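Long-range contacts in 4-amino-4-deoxy-L-arabinose transferase or related glycosyltransferases of PMT family (Cupriavidus metallidurans, PDB 5EZM), which probably transfers the aminoarabinose sugar from a lipid carrier to lipid A in the bacterial membrane, as a zinc-binding glycosyltransferase of the GT-C fold: residues D74-R79 with Y252-R257; V201-K206 with V245-W250. All blocks are in the same frame, centred on the assembly; numbering follows the deposited sequence.

Contact 1: D74-R79 with Y252-R257; sequences DWVTIR and YLVSVR. With MPG ([(Z)-octadec-9-enyl] (2R)-2,3-bis(oxidanyl)propanoate), chain B; MPG ([(Z)-octadec-9-enyl] (2R)-2,3-bis(oxidanyl)propanoate), chain C; MPG ([(Z)-octadec-9-enyl] (2R)-2,3-bis(oxidanyl)propanoate), chain K.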
loop_
_atom_site.group_PDB
_atom_site.type_symbol
_atom_site.label_atom_id
_atom_site.label_comp_id
_atom_site.label_asym_id
_atom_site.label_seq_id
_atom_site.Cartn_x
_atom_site.Cartn_y
_atom_site.Cartn_z
ATOM N N ASP A 74 -11.521 14.915 -14.896
ATOM C CA ASP A 74 -12.720 14.417 -14.227
ATOM C C ASP A 74 -12.298 13.750 -12.925
ATOM O O ASP A 74 -11.864 12.597 -12.916
ATOM C CB ASP A 74 -13.474 13.447 -15.131
ATOM C CG ASP A 74 -14.878 13.155 -14.635
ATOM O OD1 ASP A 74 -15.166 13.398 -13.446
ATOM O OD2 ASP A 74 -15.698 12.674 -15.443
ATOM N N TRP A 75 -12.426 14.477 -11.817
ATOM C CA TRP A 75 -12.085 13.961 -10.499
ATOM C C TRP A 75 -13.249 13.250 -9.822
ATOM O O TRP A 75 -13.139 12.897 -8.644
ATOM C CB TRP A 75 -11.589 15.093 -9.596
ATOM C CG TRP A 75 -10.230 15.625 -9.944
ATOM C CD1 TRP A 75 -9.666 15.701 -11.186
ATOM C CD2 TRP A 75 -9.257 16.146 -9.029
ATOM N NE1 TRP A 75 -8.405 16.244 -11.100
ATOM C CE2 TRP A 75 -8.132 16.526 -9.787
ATOM C CE3 TRP A 75 -9.231 16.332 -7.642
ATOM C CZ2 TRP A 75 -6.995 17.081 -9.205
ATOM C CZ3 TRP A 75 -8.102 16.883 -7.068
ATOM C CH2 TRP A 75 -7.000 17.251 -7.847
ATOM N N VAL A 76 -14.355 13.037 -10.528
ATOM C CA VAL A 76 -15.550 12.419 -9.965
ATOM C C VAL A 76 -15.750 11.003 -10.500
ATOM O O VAL A 76 -15.872 10.051 -9.728
ATOM C CB VAL A 76 -16.798 13.290 -10.231
ATOM C CG1 VAL A 76 -18.041 12.627 -9.656
ATOM C CG2 VAL A 76 -16.602 14.683 -9.655
ATOM N N THR A 77 -15.789 10.851 -11.821
ATOM C CA THR A 77 -16.028 9.556 -12.453
ATOM C C THR A 77 -14.685 8.870 -12.666
ATOM O O THR A 77 -13.971 9.157 -13.631
ATOM C CB THR A 77 -16.786 9.733 -13.764
ATOM O OG1 THR A 77 -17.932 10.567 -13.539
ATOM C CG2 THR A 77 -17.249 8.382 -14.302
ATOM N N ILE A 78 -14.338 7.960 -11.752
ATOM C CA ILE A 78 -13.083 7.226 -11.847
ATOM C C ILE A 78 -13.117 6.304 -13.060
ATOM O O ILE A 78 -14.120 5.626 -13.323
ATOM C CB ILE A 78 -12.831 6.433 -10.552
ATOM C CG1 ILE A 78 -12.765 7.375 -9.353
ATOM C CG2 ILE A 78 -11.552 5.621 -10.653
ATOM C CD1 ILE A 78 -12.707 6.651 -8.023
ATOM N N ARG A 79 -12.019 6.277 -13.813
ATOM C CA ARG A 79 -11.918 5.438 -14.997
ATOM C C ARG A 79 -10.586 4.704 -15.023
ATOM O O ARG A 79 -9.554 5.245 -14.613
ATOM C CB ARG A 79 -12.089 6.261 -16.278
ATOM C CG ARG A 79 -13.513 6.734 -16.500
ATOM C CD ARG A 79 -13.712 7.313 -17.889
ATOM N NE ARG A 79 -15.080 7.785 -18.070
ATOM C CZ ARG A 79 -16.063 7.046 -18.571
ATOM N NH1 ARG A 79 -15.827 5.798 -18.953
ATOM N NH2 ARG A 79 -17.282 7.554 -18.693
ATOM N N TYR A 252 -22.535 11.940 -3.795
ATOM C CA TYR A 252 -23.681 12.512 -4.490
ATOM C C TYR A 252 -23.349 12.796 -5.947
ATOM O O TYR A 252 -24.145 12.492 -6.841
ATOM C CB TYR A 252 -24.146 13.788 -3.789
ATOM C CG TYR A 252 -25.282 14.484 -4.504
ATOM C CD1 TYR A 252 -26.596 14.077 -4.318
ATOM C CD2 TYR A 252 -25.042 15.546 -5.368
ATOM C CE1 TYR A 252 -27.638 14.707 -4.969
ATOM C CE2 TYR A 252 -26.078 16.182 -6.026
ATOM C CZ TYR A 252 -27.375 15.758 -5.821
ATOM O OH TYR A 252 -28.417 16.387 -6.470
ATOM N N LEU A 253 -22.178 13.378 -6.210
ATOM C CA LEU A 253 -21.828 13.730 -7.582
ATOM C C LEU A 253 -21.730 12.488 -8.461
ATOM O O LEU A 253 -22.330 12.429 -9.542
ATOM C CB LEU A 253 -20.519 14.518 -7.603
ATOM C CG LEU A 253 -20.618 15.956 -7.086
ATOM C CD1 LEU A 253 -19.237 16.576 -6.963
ATOM C CD2 LEU A 253 -21.501 16.787 -7.996
ATOM N N VAL A 254 -20.993 11.476 -8.004
ATOM C CA VAL A 254 -20.807 10.283 -8.822
ATOM C C VAL A 254 -22.103 9.484 -8.918
ATOM O O VAL A 254 -22.342 8.801 -9.923
ATOM C CB VAL A 254 -19.641 9.436 -8.273
ATOM C CG1 VAL A 254 -20.066 8.655 -7.040
ATOM C CG2 VAL A 254 -19.089 8.513 -9.352
ATOM N N SER A 255 -22.967 9.564 -7.901
ATOM C CA SER A 255 -24.240 8.850 -7.962
ATOM C C SER A 255 -25.210 9.531 -8.918
ATOM O O SER A 255 -25.981 8.860 -9.612
ATOM C CB SER A 255 -24.856 8.744 -6.568
ATOM O OG SER A 255 -24.052 7.962 -5.704
ATOM N N VAL A 256 -25.194 10.865 -8.957
ATOM C CA VAL A 256 -26.061 11.603 -9.870
ATOM C C VAL A 256 -25.591 11.424 -11.305
ATOM O O VAL A 256 -26.375 11.067 -12.192
ATOM C CB VAL A 256 -26.111 13.091 -9.479
ATOM C CG1 VAL A 256 -26.630 13.929 -10.640
ATOM C CG2 VAL A 256 -26.981 13.287 -8.248
ATOM N N ARG A 257 -24.303 11.671 -11.556
ATOM C CA ARG A 257 -23.776 11.518 -12.909
ATOM C C ARG A 257 -23.854 10.072 -13.386
ATOM O O ARG A 257 -24.060 9.825 -14.580
ATOM C CB ARG A 257 -22.335 12.023 -12.971
ATOM C CG ARG A 257 -22.185 13.504 -12.664
ATOM C CD ARG A 257 -20.747 13.953 -12.856
ATOM N NE ARG A 257 -20.542 15.345 -12.465
ATOM C CZ ARG A 257 -19.355 15.944 -12.440
ATOM N NH1 ARG A 257 -18.264 15.270 -12.785
ATOM N NH2 ARG A 257 -19.257 17.215 -12.068
HETATM C C2 MPG B . -9.540 21.052 -14.084
HETATM C C3 MPG B . -9.027 20.776 -12.676
HETATM C C4 MPG B . -10.025 19.986 -11.844
HETATM C C5 MPG B . -9.824 20.201 -10.334
HETATM C C6 MPG B . -10.710 19.276 -9.486
HETATM C C1 MPG B . -8.738 22.149 -14.790
HETATM C C2 MPG C . -5.139 20.649 -6.612
HETATM C C3 MPG C . -5.792 20.622 -7.988
HETATM C C4 MPG C . -4.869 20.027 -9.040
HETATM C C5 MPG C . -5.233 20.462 -10.469
HETATM C C6 MPG C . -4.686 19.493 -11.529
HETATM C C7 MPG C . -5.089 19.904 -12.958
HETATM C C8 MPG C . -5.342 18.679 -13.870
HETATM C C9 MPG C . -5.814 19.081 -15.289
HETATM C C1 MPG C . -6.102 21.091 -5.507
HETATM C C2 MPG K . -21.634 7.755 2.942
HETATM C C3 MPG K . -22.368 8.766 2.067
HETATM C C4 MPG K . -23.118 8.084 0.933
HETATM C C5 MPG K . -23.914 9.053 0.040
HETATM C C6 MPG K . -24.868 8.296 -0.901
HETATM C C7 MPG K . -25.271 9.114 -2.143
HETATM C C8 MPG K . -26.088 8.273 -3.152
HETATM C C1 MPG K . -21.038 8.380 4.208
#
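An Asx turn in the loop between helix 58-72 and strand 79-80 presents Val76 to the C-terminal end of helix 236-257. Val76 CG1 lies 3.7 Å from Leu253 CB and 3.8 Å from Val254 CB, and its place follows from a first torsion that sets CG1 opposite the backbone N (chi1 179°). Val254 CG2 comes within 3.6 Å of Val76 O, the carbonyl that accepts from Trp250 NE1 one turn earlier on the helix. The turn is held by Asp74 OD1, which takes the backbone N-H groups of Val76 and Thr77 from the same face of the carboxylate. Thr77 N bonds almost straight (173°) but from well above the carboxylate plane. In this GT-C membrane enzyme the loop packs on helix 236-257, most of which is predicted to span the membrane, with MPG lipids around it: C6 of the chain B lipid sits over one face of the Trp75 indole, 3.5 Å from CD2. Arg257, extended from CG to NE, crosses Val76 at about a right angle and brings NH1 to 3.5 Å from Val76 CB. NH1 also makes a long (3.7 Å) salt bridge to Asp74 OD1, in plane at the guanidinium edge.

Contact 2: V201-K206 with V245-W250; sequences VAILTK and VITVPW. With MPG ([(Z)-octadec-9-enyl] (2R)-2,3-bis(oxidanyl)propanoate), chain D.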
loop_
_atom_site.group_PDB
_atom_site.type_symbol
_atom_site.label_atom_id
_atom_site.label_comp_id
_atom_site.label_asym_id
_atom_site.label_seq_id
_atom_site.Cartn_x
_atom_site.Cartn_y
_atom_site.Cartn_z
ATOM N N VAL A 201 -12.035 11.212 5.478
ATOM C CA VAL A 201 -11.022 10.966 4.455
ATOM C C VAL A 201 -10.852 9.468 4.227
ATOM O O VAL A 201 -10.704 9.011 3.086
ATOM C CB VAL A 201 -9.691 11.633 4.848
ATOM C CG1 VAL A 201 -8.631 11.362 3.791
ATOM C CG2 VAL A 201 -9.881 13.130 5.053
ATOM N N ALA A 202 -10.883 8.681 5.306
ATOM C CA ALA A 202 -10.734 7.236 5.173
ATOM C C ALA A 202 -11.881 6.638 4.367
ATOM O O ALA A 202 -11.667 5.750 3.531
ATOM C CB ALA A 202 -10.648 6.584 6.553
ATOM N N ILE A 203 -13.106 7.111 4.606
ATOM C CA ILE A 203 -14.241 6.646 3.813
ATOM C C ILE A 203 -14.040 7.008 2.349
ATOM O O ILE A 203 -14.308 6.200 1.450
ATOM C CB ILE A 203 -15.559 7.219 4.368
ATOM C CG1 ILE A 203 -15.804 6.707 5.791
ATOM C CG2 ILE A 203 -16.721 6.859 3.454
ATOM C CD1 ILE A 203 -17.088 7.219 6.421
ATOM N N LEU A 204 -13.544 8.221 2.084
ATOM C CA LEU A 204 -13.202 8.609 0.720
ATOM C C LEU A 204 -11.970 7.891 0.191
ATOM O O LEU A 204 -11.609 8.097 -0.971
ATOM C CB LEU A 204 -12.986 10.120 0.637
ATOM C CG LEU A 204 -14.243 10.979 0.759
ATOM C CD1 LEU A 204 -13.889 12.458 0.741
ATOM C CD2 LEU A 204 -15.216 10.644 -0.358
ATOM N N THR A 205 -11.315 7.067 1.005
ATOM C CA THR A 205 -10.158 6.298 0.568
ATOM C C THR A 205 -10.509 4.853 0.233
ATOM O O THR A 205 -10.088 4.341 -0.808
ATOM C CB THR A 205 -9.066 6.334 1.643
ATOM O OG1 THR A 205 -8.559 7.670 1.761
ATOM C CG2 THR A 205 -7.927 5.388 1.285
ATOM N N LYS A 206 -11.287 4.177 1.093
ATOM C CA LYS A 206 -11.610 2.779 0.830
ATOM C C LYS A 206 -12.991 2.387 1.352
ATOM O O LYS A 206 -13.220 1.213 1.664
ATOM C CB LYS A 206 -10.546 1.860 1.432
ATOM C CG LYS A 206 -10.325 0.578 0.652
ATOM C CD LYS A 206 -9.268 -0.285 1.311
ATOM C CE LYS A 206 -9.158 -1.639 0.638
ATOM N NZ LYS A 206 -8.276 -2.541 1.424
ATOM N N VAL A 245 -20.049 16.287 5.665
ATOM C CA VAL A 245 -19.617 17.347 4.759
ATOM C C VAL A 245 -18.397 16.911 3.962
ATOM O O VAL A 245 -18.240 17.286 2.794
ATOM C CB VAL A 245 -19.350 18.644 5.549
ATOM C CG1 VAL A 245 -18.571 19.647 4.702
ATOM C CG2 VAL A 245 -20.667 19.254 6.025
ATOM N N ILE A 246 -17.531 16.091 4.553
ATOM C CA ILE A 246 -16.332 15.670 3.836
ATOM C C ILE A 246 -16.653 14.584 2.811
ATOM O O ILE A 246 -16.202 14.646 1.662
ATOM C CB ILE A 246 -15.249 15.216 4.831
ATOM C CG1 ILE A 246 -14.755 16.414 5.636
ATOM C CG2 ILE A 246 -14.091 14.556 4.100
ATOM C CD1 ILE A 246 -13.707 16.069 6.654
ATOM N N THR A 247 -17.441 13.578 3.196
ATOM C CA THR A 247 -17.634 12.419 2.329
ATOM C C THR A 247 -18.751 12.599 1.307
ATOM O O THR A 247 -18.594 12.198 0.148
ATOM C CB THR A 247 -17.934 11.172 3.164
ATOM O OG1 THR A 247 -19.167 11.356 3.871
ATOM C CG2 THR A 247 -16.819 10.914 4.149
ATOM N N VAL A 248 -19.877 13.189 1.717
ATOM C CA VAL A 248 -21.085 13.152 0.887
ATOM C C VAL A 248 -20.890 13.757 -0.501
ATOM O O VAL A 248 -21.339 13.141 -1.481
ATOM C CB VAL A 248 -22.263 13.793 1.644
ATOM C CG1 VAL A 248 -23.418 14.055 0.694
ATOM C CG2 VAL A 248 -22.709 12.886 2.776
ATOM N N PRO A 249 -20.262 14.935 -0.666
ATOM C CA PRO A 249 -20.257 15.570 -2.002
ATOM C C PRO A 249 -19.811 14.672 -3.151
ATOM O O PRO A 249 -20.478 14.645 -4.195
ATOM C CB PRO A 249 -19.308 16.758 -1.803
ATOM C CG PRO A 249 -19.489 17.123 -0.391
ATOM C CD PRO A 249 -19.636 15.816 0.338
ATOM N N TRP A 250 -18.716 13.924 -2.997
ATOM C CA TRP A 250 -18.288 13.069 -4.100
ATOM C C TRP A 250 -19.286 11.946 -4.349
ATOM O O TRP A 250 -19.557 11.597 -5.503
ATOM C CB TRP A 250 -16.901 12.486 -3.842
ATOM C CG TRP A 250 -16.503 11.496 -4.905
ATOM C CD1 TRP A 250 -16.004 11.779 -6.146
ATOM C CD2 TRP A 250 -16.589 10.068 -4.826
ATOM N NE1 TRP A 250 -15.767 10.615 -6.840
ATOM C CE2 TRP A 250 -16.119 9.551 -6.052
ATOM C CE3 TRP A 250 -17.013 9.177 -3.837
ATOM C CZ2 TRP A 250 -16.059 8.186 -6.311
ATOM C CZ3 TRP A 250 -16.953 7.820 -4.097
ATOM C CH2 TRP A 250 -16.481 7.339 -5.324
HETATM C C2 MPG D . -18.580 -2.457 5.998
HETATM C C3 MPG D . -17.440 -3.461 6.124
HETATM C C4 MPG D . -16.670 -3.622 4.821
HETATM C C5 MPG D . -15.371 -4.428 4.987
HETATM C C6 MPG D . -14.500 -4.380 3.723
HETATM C C7 MPG D . -12.995 -4.441 4.044
HETATM C C8 MPG D . -12.133 -3.808 2.925
HETATM C C9 MPG D . -10.827 -3.168 3.463
HETATM C C1 MPG D . -19.522 -2.479 7.204
#
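Helices 185-206 and 236-257, both largely within predicted transmembrane spans of this GT-C enzyme, meet here through Leu204, whose forked end lies against the second helix near Ile246, Thr247 and Trp250. The short segments run roughly parallel, their axes 31° apart and 8.9 Å from each other at closest approach. In Leu204, CG stands opposite the carbonyl carbon (chi1 -71°), which carries the fork to the second helix; there the two methyls meet different neighbours. CD1 meets the Ile246 methyl CG2 at 4.0 Å and also lies by the Ile246 carbonyl oxygen; CD2 packs 3.8 Å from Thr247 O and reaches Trp250 CE3 at 4.2 Å. An alanine here lacks CG and both methyls, and is likely to leave Ile246 CG2 and Trp250 CE3 without the Leu204 methyls that meet them. One residue back, Ile203 lays its CB 3.9 Å from Thr247 CG2, the two side chains crossing obliquely, while Thr247 OG1 turns to Met243 O in its own helix. The second helix is kinked at Pro249, where the nitrogens of Pro249 and Trp250 lack bonds to the preceding turn. Beyond the kink the Trp250 ring, its NE1 held by Val76 O, meets Trp94 edge-to-face. At the far end of the first segment, Lys206 pairs with Asp161 and also touches a bound lipid. Just before it, the hydroxyl of Thr205 folds back on the helix and donates to the Val201 carbonyl from above its plane, OG1 lying 2.9 Å from Val201 O.

Coming from the N terminus, the chain leaves helix 58-72 and enters the 74-79 loop, which waits 173 residues for its partner, the end of helix 236-257. Within that long, mostly helical loop the chain runs through helix 185-206, whose last turns form the first half of contact 2; 39 residues on, helix 236-257 returns to close it. Contact 2 therefore nests within contact 1, and both finish on one helix, its earlier turns facing helix 185-206 and its last ones the loop. Their centres are 13 Å apart. Trp250 of contact 2 joins them through a probable hydrogen bond, NE1 to Val76 O at 2.9 Å, and Ile78 CD1 packs beside its ring, 4.1 Å from CZ2.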